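Local coordinates for superoxide dismutase (Porphyromonas gingivalis, PDB 1UES), which destroys toxic superoxide radicals by dismutating them to oxygen and hydrogen peroxide at a manganese or iron ion, one per subunit of a homodimer, at residues A[79-90]-A[179-190]; A[51-59]-A[68-76]. The protein carries 1 engineered substitution. All blocks are in the same frame, centred on the assembly; numbering follows the deposited sequence.

In the fold
Both contacts draw on helix 62-79: contact 2 packs residues 68-76 of it against helix 53-59, and contact 1 starts at its C-terminal end, where the chain runs into the loop toward helix 91-101. Their centres lie about 22 Å apart on opposite sides of the chain's centre, yet they touch, since Arg-190 NH2 of contact 1 lies 3.0 Å from Leu-76 O of contact 2, a probable hydrogen bond. Contact 2 is buried and mainly apolar, without a hydrogen bond between its helices. Contact 1 is partly buried and mixed: backbone bonds, waters and salt bridges accompany ring packing at Phe-81 and Trp-184. His-74 of contact 2 binds the manganese directly, whereas the Phe-81 side chain of contact 1 stays about 10 Å from it.

Contact 1: A[79-90]-A[179-190]; sequences TQFRPGKGGAPK and WSIVDWDIVESR
Phe-81 and Val-182 form a single beta bridge, in which Asp-183 N donates to Gln-80 O (2.9 Å, N-H...O angle 166°) and Arg-82 N donates to Ile-181 O (2.9 Å). Beside this bridge, Ile-181 CD1 sits over one face of the Phe-81 ring, 3.8 Å from its centroid, a CH-pi contact; Gln-80 CG lies against the opposite face, toward its rim. CG1 of Ile-181 lies between its backbone N and carbonyl carbon (chi1 51°), and an extended chi2 carries CD1 over the ring.

Trp-184 is sandwiched in the same way. Pro-89 packs on one face, its CD 3.9 Å from the centroid of the five-membered ring, and Val-182 CG1 lies on the other. At the ring edge NE1 donates to water 3 (3.0 Å), which in turn donates to Gly-87 O and Trp-179 O, so one solvent molecule ties the indole to both backbones.

Charged groups line the side of helix 184-190 that meets the loop. Asp-183 is its N-cap, OD2 accepting from Asp-185 N, while OD1 makes a long salt bridge to Lys-85 NZ (3.8 Å). Glu-188 OE2 takes the backbone N of Lys-90 (3.0 Å) from above the carboxylate plane, and Lys-90 NZ forms a salt bridge with Asp-185 OD1 whose hydrogen bond is weak. Near the last turn, Arg-190 NH1 donates to Gln-80 OE1 (3.2 Å), with the amide and guanidinium planes 44° apart; NH1 also bonds Leu-153 O, and Gln-80 NE2 bonds Thr-155 O, fixing both groups to strand 151-157.

The straight bonds from Asp-183 N, Arg-82 N and Lys-90 N are consistent with a loop held by main-chain bonds, the Glu-188 carboxylate, waters and ring packing, the two lysine bridges probably adding a weaker attraction.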
loop_
_atom_site.group_PDB
_atom_site.type_symbol
_atom_site.label_atom_id
_atom_site.label_comp_id
_atom_site.label_asym_id
_atom_site.label_seq_id
_atom_site.Cartn_x
_atom_site.Cartn_y
_atom_site.Cartn_z
ATOM N N THR A 79 -9.320 5.838 -17.559
ATOM C CA THR A 79 -10.132 5.951 -18.767
ATOM C C THR A 79 -11.434 5.167 -18.771
ATOM O O THR A 79 -12.246 5.329 -19.686
ATOM C CB THR A 79 -9.323 5.614 -20.036
ATOM O OG1 THR A 79 -8.734 4.313 -19.935
ATOM C CG2 THR A 79 -8.266 6.663 -20.248
ATOM N N GLN A 80 -11.681 4.371 -17.741
ATOM C CA GLN A 80 -12.897 3.574 -17.762
ATOM C C GLN A 80 -14.057 4.220 -17.035
ATOM O O GLN A 80 -15.150 3.660 -17.027
ATOM C CB GLN A 80 -12.642 2.189 -17.162
ATOM C CG GLN A 80 -12.478 2.239 -15.645
ATOM C CD GLN A 80 -11.706 1.082 -15.025
ATOM O OE1 GLN A 80 -11.280 0.116 -15.681
ATOM N NE2 GLN A 80 -11.517 1.180 -13.720
ATOM N N PHE A 81 -13.813 5.379 -16.446
ATOM C CA PHE A 81 -14.835 6.089 -15.667
ATOM C C PHE A 81 -15.430 7.285 -16.383
ATOM O O PHE A 81 -14.751 7.941 -17.168
ATOM C CB PHE A 81 -14.227 6.587 -14.333
ATOM C CG PHE A 81 -13.694 5.501 -13.447
ATOM C CD1 PHE A 81 -14.446 4.365 -13.159
ATOM C CD2 PHE A 81 -12.437 5.638 -12.850
ATOM C CE1 PHE A 81 -13.953 3.383 -12.285
ATOM C CE2 PHE A 81 -11.943 4.666 -11.977
ATOM C CZ PHE A 81 -12.695 3.541 -11.694
ATOM N N ARG A 82 -16.706 7.566 -16.094
ATOM C CA ARG A 82 -17.400 8.713 -16.645
ATOM C C ARG A 82 -18.564 9.070 -15.758
ATOM O O ARG A 82 -19.094 8.216 -15.055
ATOM C CB ARG A 82 -17.997 8.419 -18.036
ATOM C CG ARG A 82 -16.984 8.197 -19.156
ATOM C CD ARG A 82 -16.290 9.500 -19.543
ATOM N NE ARG A 82 -15.566 9.354 -20.808
ATOM C CZ ARG A 82 -14.499 8.574 -20.970
ATOM N NH1 ARG A 82 -14.027 7.874 -19.943
ATOM N NH2 ARG A 82 -13.916 8.481 -22.165
ATOM N N PRO A 83 -18.934 10.356 -15.736
ATOM C CA PRO A 83 -20.080 10.768 -14.928
ATOM C C PRO A 83 -21.324 10.415 -15.767
ATOM O O PRO A 83 -21.227 10.216 -16.990
ATOM C CB PRO A 83 -19.901 12.274 -14.798
ATOM C CG PRO A 83 -19.211 12.678 -16.069
ATOM C CD PRO A 83 -18.297 11.503 -16.412
ATOM N N GLY A 84 -22.480 10.340 -15.110
ATOM C CA GLY A 84 -23.722 10.023 -15.795
ATOM C C GLY A 84 -23.781 8.629 -16.374
ATOM O O GLY A 84 -24.553 8.368 -17.312
ATOM N N LYS A 85 -22.975 7.729 -15.834
ATOM C CA LYS A 85 -22.943 6.369 -16.353
ATOM C C LYS A 85 -23.231 5.338 -15.282
ATOM O O LYS A 85 -24.197 5.472 -14.537
ATOM C CB LYS A 85 -21.590 6.096 -17.015
ATOM C CG LYS A 85 -21.441 6.779 -18.365
ATOM C CD LYS A 85 -22.127 5.993 -19.445
ATOM C CE LYS A 85 -21.628 6.412 -20.814
ATOM N NZ LYS A 85 -21.629 7.900 -20.926
ATOM N N GLY A 86 -22.383 4.317 -15.204
ATOM C CA GLY A 86 -22.579 3.263 -14.225
ATOM C C GLY A 86 -23.601 2.290 -14.781
ATOM O O GLY A 86 -23.483 1.842 -15.929
ATOM N N GLY A 87 -24.611 1.959 -13.987
ATOM C CA GLY A 87 -25.625 1.045 -14.469
ATOM C C GLY A 87 -25.065 -0.340 -14.723
ATOM O O GLY A 87 -23.996 -0.693 -14.228
ATOM N N ALA A 88 -25.767 -1.133 -15.521
ATOM C CA ALA A 88 -25.317 -2.494 -15.776
ATOM C C ALA A 88 -24.725 -2.725 -17.159
ATOM O O ALA A 88 -25.077 -2.047 -18.129
ATOM C CB ALA A 88 -26.477 -3.473 -15.523
ATOM N N PRO A 89 -23.786 -3.676 -17.261
ATOM C CA PRO A 89 -23.168 -3.975 -18.552
ATOM C C PRO A 89 -24.202 -4.617 -19.468
ATOM O O PRO A 89 -25.175 -5.203 -19.009
ATOM C CB PRO A 89 -22.049 -4.952 -18.206
ATOM C CG PRO A 89 -22.483 -5.578 -16.920
ATOM C CD PRO A 89 -23.221 -4.495 -16.175
ATOM N N LYS A 90 -23.972 -4.511 -20.765
ATOM C CA LYS A 90 -24.878 -5.095 -21.735
ATOM C C LYS A 90 -24.075 -5.740 -22.852
ATOM O O LYS A 90 -22.858 -5.909 -22.741
ATOM C CB LYS A 90 -25.797 -4.016 -22.296
ATOM C CG LYS A 90 -25.107 -2.692 -22.506
ATOM C CD LYS A 90 -24.704 -2.540 -23.965
ATOM C CE LYS A 90 -24.673 -1.083 -24.372
ATOM N NZ LYS A 90 -25.072 -0.167 -23.258
ATOM N N TRP A 179 -18.794 1.377 -8.655
ATOM C CA TRP A 179 -19.716 0.925 -9.698
ATOM C C TRP A 179 -20.526 2.042 -10.334
ATOM O O TRP A 179 -20.886 1.973 -11.526
ATOM C CB TRP A 179 -20.635 -0.153 -9.139
ATOM C CG TRP A 179 -19.907 -1.304 -8.593
ATOM C CD1 TRP A 179 -19.705 -1.598 -7.265
ATOM C CD2 TRP A 179 -19.234 -2.333 -9.337
ATOM N NE1 TRP A 179 -18.949 -2.741 -7.149
ATOM C CE2 TRP A 179 -18.647 -3.210 -8.397
ATOM C CE3 TRP A 179 -19.069 -2.596 -10.712
ATOM C CZ2 TRP A 179 -17.904 -4.336 -8.776
ATOM C CZ3 TRP A 179 -18.318 -3.735 -11.087
ATOM C CH2 TRP A 179 -17.752 -4.577 -10.120
ATOM N N SER A 180 -20.790 3.093 -9.561
ATOM C CA SER A 180 -21.563 4.215 -10.042
ATOM C C SER A 180 -20.847 5.059 -11.103
ATOM O O SER A 180 -21.496 5.829 -11.807
ATOM C CB SER A 180 -22.000 5.099 -8.866
ATOM O OG SER A 180 -20.924 5.873 -8.335
ATOM N N ILE A 181 -19.522 4.934 -11.226
ATOM C CA ILE A 181 -18.819 5.716 -12.251
ATOM C C ILE A 181 -18.224 4.882 -13.383
ATOM O O ILE A 181 -17.532 5.413 -14.260
ATOM C CB ILE A 181 -17.685 6.576 -11.666
ATOM C CG1 ILE A 181 -16.765 5.743 -10.786
ATOM C CG2 ILE A 181 -18.291 7.766 -10.897
ATOM C CD1 ILE A 181 -15.548 6.504 -10.306
ATOM N N VAL A 182 -18.469 3.585 -13.360
ATOM C CA VAL A 182 -17.950 2.741 -14.427
ATOM C C VAL A 182 -18.731 2.997 -15.716
ATOM O O VAL A 182 -19.960 2.979 -15.717
ATOM C CB VAL A 182 -18.082 1.241 -14.047
ATOM C CG1 VAL A 182 -17.761 0.337 -15.240
ATOM C CG2 VAL A 182 -17.142 0.936 -12.891
ATOM N N ASP A 183 -18.024 3.252 -16.805
ATOM C CA ASP A 183 -18.685 3.435 -18.096
ATOM C C ASP A 183 -18.602 2.065 -18.765
ATOM O O ASP A 183 -17.561 1.682 -19.295
ATOM C CB ASP A 183 -17.960 4.472 -18.936
ATOM C CG ASP A 183 -18.659 4.732 -20.256
ATOM O OD1 ASP A 183 -18.421 5.796 -20.858
ATOM O OD2 ASP A 183 -19.453 3.867 -20.673
ATOM N N TRP A 184 -19.692 1.307 -18.724
ATOM C CA TRP A 184 -19.656 -0.021 -19.315
ATOM C C TRP A 184 -19.432 -0.035 -20.824
ATOM O O TRP A 184 -18.997 -1.053 -21.362
ATOM C CB TRP A 184 -20.910 -0.812 -18.936
ATOM C CG TRP A 184 -20.833 -1.241 -17.481
ATOM C CD1 TRP A 184 -21.456 -0.643 -16.422
ATOM C CD2 TRP A 184 -20.003 -2.272 -16.933
ATOM N NE1 TRP A 184 -21.061 -1.234 -15.244
ATOM C CE2 TRP A 184 -20.170 -2.238 -15.524
ATOM C CE3 TRP A 184 -19.130 -3.224 -17.492
ATOM C CZ2 TRP A 184 -19.498 -3.117 -14.664
ATOM C CZ3 TRP A 184 -18.449 -4.105 -16.631
ATOM C CH2 TRP A 184 -18.644 -4.040 -15.226
ATOM N N ASP A 185 -19.694 1.081 -21.496
ATOM C CA ASP A 185 -19.459 1.142 -22.936
ATOM C C ASP A 185 -17.971 1.033 -23.203
ATOM O O ASP A 185 -17.551 0.427 -24.190
ATOM C CB ASP A 185 -19.993 2.449 -23.510
ATOM C CG ASP A 185 -21.500 2.524 -23.440
ATOM O OD1 ASP A 185 -22.149 1.494 -23.742
ATOM O OD2 ASP A 185 -22.032 3.593 -23.063
ATOM N N ILE A 186 -17.167 1.616 -22.314
ATOM C CA ILE A 186 -15.729 1.551 -22.468
ATOM C C ILE A 186 -15.221 0.161 -22.089
ATOM O O ILE A 186 -14.414 -0.421 -22.792
ATOM C CB ILE A 186 -15.039 2.642 -21.627
ATOM C CG1 ILE A 186 -15.487 4.008 -22.150
ATOM C CG2 ILE A 186 -13.512 2.473 -21.650
ATOM C CD1 ILE A 186 -15.314 5.152 -21.191
ATOM N N VAL A 187 -15.699 -0.389 -20.978
ATOM C CA VAL A 187 -15.243 -1.712 -20.593
ATOM C C VAL A 187 -15.614 -2.714 -21.678
ATOM O O VAL A 187 -14.796 -3.539 -22.079
ATOM C CB VAL A 187 -15.868 -2.154 -19.247
ATOM C CG1 VAL A 187 -15.389 -3.558 -18.880
ATOM C CG2 VAL A 187 -15.508 -1.159 -18.162
ATOM N N GLU A 188 -16.845 -2.626 -22.174
ATOM C CA GLU A 188 -17.298 -3.555 -23.208
ATOM C C GLU A 188 -16.397 -3.481 -24.428
ATOM O O GLU A 188 -16.107 -4.498 -25.052
ATOM C CB GLU A 188 -18.732 -3.240 -23.609
ATOM C CG GLU A 188 -19.743 -3.483 -22.505
ATOM C CD GLU A 188 -21.009 -2.677 -22.708
ATOM O OE1 GLU A 188 -21.168 -2.073 -23.804
ATOM O OE2 GLU A 188 -21.850 -2.649 -21.783
ATOM N N SER A 189 -15.948 -2.275 -24.764
ATOM C CA SER A 189 -15.068 -2.109 -25.915
ATOM C C SER A 189 -13.741 -2.853 -25.762
ATOM O O SER A 189 -13.126 -3.217 -26.750
ATOM C CB SER A 189 -14.777 -0.626 -26.162
ATOM O OG SER A 189 -13.688 -0.215 -25.349
ATOM N N ARG A 190 -13.296 -3.080 -24.520
ATOM C CA ARG A 190 -12.040 -3.785 -24.276
ATOM C C ARG A 190 -12.208 -5.293 -24.399
ATOM O O ARG A 190 -11.235 -6.027 -24.527
ATOM C CB ARG A 190 -11.533 -3.473 -22.861
ATOM C CG ARG A 190 -11.562 -1.998 -22.521
ATOM C CD ARG A 190 -10.992 -1.777 -21.127
ATOM N NE ARG A 190 -10.638 -0.377 -20.972
ATOM C CZ ARG A 190 -10.421 0.213 -19.806
ATOM N NH1 ARG A 190 -10.524 -0.490 -18.683
ATOM N NH2 ARG A 190 -10.092 1.504 -19.772
HETATM O O HOH W 1 -21.327 7.894 -13.546
HETATM O O HOH W 2 -22.274 2.347 -18.114
HETATM O O HOH W 3 -21.846 -0.560 -12.450
#

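Contact 2: A[51-59]-A[68-76]; sequences ADLNTIVQK and AGQTLNHNL. With MN (manganese (II) ion), chain E.
Leu-53 enters helix 68-76 as a knob into a hole formed by Ala-68, Thr-71, Leu-72 and Asn-75, where the axes of helices 53-59 and 68-76 come within 9.0 Å at a crossing angle of -127°. Its CG stands anti to the backbone N (chi1 -174°), and chi2 of 56° splays the two methyls: CD1 rests by Ala-68 O, while CD2 goes toward Thr-71 CG2 (3.7 Å) and Asn-75 ND2 (3.7 Å).

One turn on, Val-57 makes most of its contact through CG2. CG1 takes the place anti to its backbone N and only grazes Leu-72 CD2, leaving CG2 against the Ala-68 carbonyl, 3.6 Å from Ala-68 O, with Ala-68 CB and Leu-72 CB beside it. Ile-56 CG2 also touches Ala-68 CB, at 3.6 Å, so the small alanine methyl is shared by both branched residues. Leu-72 crosses Val-57 at about a right angle, and its CD2 extends toward Val-57 and the amide of Asn-54. No hydrogen bond joins the segments; the fit is van der Waals packing, continued by Leu-39 of helix 21-42 against Leu-53.

Metal binding belongs to the other side of helix 68-76. His-74 ND1 donates to Gln-70 O (2.6 Å), which lies in the ring plane; this bond limits the turn of the imidazole and directs NE2 to the manganese at 2.2 Å. The helix bond from His-74 N, on the opposite face of the carbonyl plane, helps fix the acceptor oxygen. Gln-70 NE2 donates to the water bound to that ion. His-27, Asp-157 and His-161 complete the protein ligands, giving the three-histidine, one-aspartate site of iron/manganese superoxide dismutases, with His-74 supplied by the alpha-hairpin domain.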
loop_
_atom_site.group_PDB
_atom_site.type_symbol
_atom_site.label_atom_id
_atom_site.label_comp_id
_atom_site.label_asym_id
_atom_site.label_seq_id
_atom_site.Cartn_x
_atom_site.Cartn_y
_atom_site.Cartn_z
ATOM N N ALA A 51 10.407 0.515 -26.699
ATOM C CA ALA A 51 9.262 -0.370 -26.586
ATOM C C ALA A 51 7.971 0.347 -26.200
ATOM O O ALA A 51 7.991 1.387 -25.535
ATOM C CB ALA A 51 9.562 -1.454 -25.551
ATOM N N ASP A 52 6.841 -0.218 -26.619
ATOM C CA ASP A 52 5.561 0.372 -26.249
ATOM C C ASP A 52 5.273 -0.086 -24.823
ATOM O O ASP A 52 5.801 -1.104 -24.336
ATOM C CB ASP A 52 4.450 -0.086 -27.193
ATOM C CG ASP A 52 4.354 -1.582 -27.274
ATOM O OD1 ASP A 52 3.239 -2.135 -27.199
ATOM O OD2 ASP A 52 5.413 -2.217 -27.428
ATOM N N LEU A 53 4.413 0.647 -24.140
ATOM C CA LEU A 53 4.118 0.315 -22.754
ATOM C C LEU A 53 3.686 -1.124 -22.557
ATOM O O LEU A 53 4.150 -1.812 -21.666
ATOM C CB LEU A 53 3.058 1.280 -22.228
ATOM C CG LEU A 53 2.710 1.173 -20.739
ATOM C CD1 LEU A 53 3.951 1.323 -19.889
ATOM C CD2 LEU A 53 1.662 2.267 -20.409
ATOM N N ASN A 54 2.783 -1.591 -23.400
ATOM C CA ASN A 54 2.326 -2.958 -23.285
ATOM C C ASN A 54 3.461 -3.988 -23.319
ATOM O O ASN A 54 3.456 -4.972 -22.573
ATOM C CB ASN A 54 1.346 -3.222 -24.408
ATOM C CG ASN A 54 0.178 -4.018 -23.955
ATOM O OD1 ASN A 54 0.010 -5.164 -24.359
ATOM N ND2 ASN A 54 -0.645 -3.424 -23.103
ATOM N N THR A 55 4.443 -3.765 -24.189
ATOM C CA THR A 55 5.585 -4.680 -24.297
ATOM C C THR A 55 6.395 -4.642 -23.005
ATOM O O THR A 55 6.826 -5.660 -22.489
ATOM C CB THR A 55 6.494 -4.274 -25.481
ATOM O OG1 THR A 55 5.776 -4.454 -26.706
ATOM C CG2 THR A 55 7.774 -5.106 -25.515
ATOM N N ILE A 56 6.600 -3.449 -22.465
ATOM C CA ILE A 56 7.365 -3.370 -21.234
ATOM C C ILE A 56 6.659 -4.089 -20.081
ATOM O O ILE A 56 7.310 -4.723 -19.260
ATOM C CB ILE A 56 7.630 -1.897 -20.839
ATOM C CG1 ILE A 56 8.360 -1.184 -21.979
ATOM C CG2 ILE A 56 8.447 -1.850 -19.562
ATOM C CD1 ILE A 56 8.422 0.347 -21.803
ATOM N N VAL A 57 5.334 -3.980 -20.004
ATOM C CA VAL A 57 4.625 -4.646 -18.920
ATOM C C VAL A 57 4.658 -6.169 -19.085
ATOM O O VAL A 57 4.704 -6.889 -18.101
ATOM C CB VAL A 57 3.139 -4.176 -18.808
ATOM C CG1 VAL A 57 2.437 -4.929 -17.661
ATOM C CG2 VAL A 57 3.077 -2.657 -18.540
ATOM N N GLN A 58 4.627 -6.644 -20.323
ATOM C CA GLN A 58 4.673 -8.092 -20.565
ATOM C C GLN A 58 6.039 -8.712 -20.326
ATOM O O GLN A 58 6.134 -9.897 -19.987
ATOM C CB GLN A 58 4.286 -8.438 -22.004
ATOM C CG GLN A 58 3.062 -7.774 -22.552
ATOM C CD GLN A 58 2.845 -8.083 -24.016
ATOM O OE1 GLN A 58 1.762 -8.519 -24.411
ATOM N NE2 GLN A 58 3.865 -7.843 -24.839
ATOM N N LYS A 59 7.100 -7.923 -20.471
ATOM C CA LYS A 59 8.449 -8.480 -20.355
ATOM C C LYS A 59 9.372 -8.018 -19.241
ATOM O O LYS A 59 10.277 -8.751 -18.837
ATOM C CB LYS A 59 9.215 -8.262 -21.668
ATOM C CG LYS A 59 8.435 -8.460 -22.973
ATOM C CD LYS A 59 9.230 -7.853 -24.146
ATOM C CE LYS A 59 9.488 -8.861 -25.245
ATOM N NZ LYS A 59 8.629 -8.600 -26.443
ATOM N N ALA A 68 6.122 0.521 -14.997
ATOM C CA ALA A 68 5.389 0.229 -16.236
ATOM C C ALA A 68 3.985 -0.275 -15.883
ATOM O O ALA A 68 2.980 0.218 -16.426
ATOM C CB ALA A 68 6.139 -0.861 -17.051
ATOM N N GLY A 69 3.935 -1.274 -14.990
ATOM C CA GLY A 69 2.679 -1.859 -14.571
ATOM C C GLY A 69 1.781 -0.792 -13.989
ATOM O O GLY A 69 0.605 -0.763 -14.327
ATOM N N GLN A 70 2.344 0.091 -13.159
ATOM C CA GLN A 70 1.536 1.162 -12.563
ATOM C C GLN A 70 1.040 2.128 -13.632
ATOM O O GLN A 70 -0.113 2.573 -13.569
ATOM C CB GLN A 70 2.326 1.907 -11.483
ATOM C CG GLN A 70 2.411 1.145 -10.143
ATOM C CD GLN A 70 1.030 0.802 -9.548
ATOM O OE1 GLN A 70 0.365 -0.130 -10.001
ATOM N NE2 GLN A 70 0.614 1.551 -8.534
ATOM N N THR A 71 1.878 2.453 -14.617
ATOM C CA THR A 71 1.439 3.357 -15.666
ATOM C C THR A 71 0.287 2.733 -16.432
ATOM O O THR A 71 -0.750 3.346 -16.610
ATOM C CB THR A 71 2.583 3.730 -16.627
ATOM O OG1 THR A 71 3.593 4.394 -15.884
ATOM C CG2 THR A 71 2.119 4.678 -17.700
ATOM N N LEU A 72 0.442 1.484 -16.845
ATOM C CA LEU A 72 -0.630 0.850 -17.579
ATOM C C LEU A 72 -1.912 0.703 -16.752
ATOM O O LEU A 72 -3.009 0.966 -17.244
ATOM C CB LEU A 72 -0.165 -0.522 -18.072
ATOM C CG LEU A 72 -1.285 -1.295 -18.756
ATOM C CD1 LEU A 72 -1.738 -0.556 -19.998
ATOM C CD2 LEU A 72 -0.813 -2.713 -19.089
ATOM N N ASN A 73 -1.771 0.292 -15.499
ATOM C CA ASN A 73 -2.926 0.108 -14.648
ATOM C C ASN A 73 -3.690 1.438 -14.529
ATOM O O ASN A 73 -4.911 1.470 -14.644
ATOM C CB ASN A 73 -2.515 -0.363 -13.227
ATOM C CG ASN A 73 -2.267 -1.870 -13.152
ATOM O OD1 ASN A 73 -3.001 -2.633 -13.756
ATOM N ND2 ASN A 73 -1.244 -2.286 -12.404
ATOM N N HIS A 74 -2.980 2.527 -14.287
ATOM C CA HIS A 74 -3.670 3.805 -14.118
ATOM C C HIS A 74 -4.273 4.286 -15.404
ATOM O O HIS A 74 -5.334 4.892 -15.382
ATOM C CB HIS A 74 -2.732 4.857 -13.541
ATOM C CG HIS A 74 -2.416 4.616 -12.102
ATOM N ND1 HIS A 74 -1.377 3.815 -11.698
ATOM C CD2 HIS A 74 -3.036 5.025 -10.976
ATOM C CE1 HIS A 74 -1.362 3.731 -10.380
ATOM N NE2 HIS A 74 -2.360 4.460 -9.914
ATOM N N ASN A 75 -3.595 4.049 -16.525
ATOM C CA ASN A 75 -4.140 4.484 -17.800
ATOM C C ASN A 75 -5.491 3.853 -18.064
ATOM O O ASN A 75 -6.412 4.544 -18.476
ATOM C CB ASN A 75 -3.165 4.197 -18.943
ATOM C CG ASN A 75 -1.956 5.127 -18.918
ATOM O OD1 ASN A 75 -1.915 6.082 -18.134
ATOM N ND2 ASN A 75 -0.969 4.861 -19.784
ATOM N N LEU A 76 -5.623 2.555 -17.815
ATOM C CA LEU A 76 -6.891 1.867 -17.988
ATOM C C LEU A 76 -7.898 2.286 -16.909
ATOM O O LEU A 76 -9.091 2.448 -17.153
ATOM C CB LEU A 76 -6.649 0.360 -17.915
ATOM C CG LEU A 76 -5.794 -0.156 -19.091
ATOM C CD1 LEU A 76 -5.316 -1.551 -18.803
ATOM C CD2 LEU A 76 -6.607 -0.113 -20.404
HETATM MN MN MN E . -3.248 4.306 -7.907
HETATM O O HOH W 4 -2.222 2.329 -7.673
#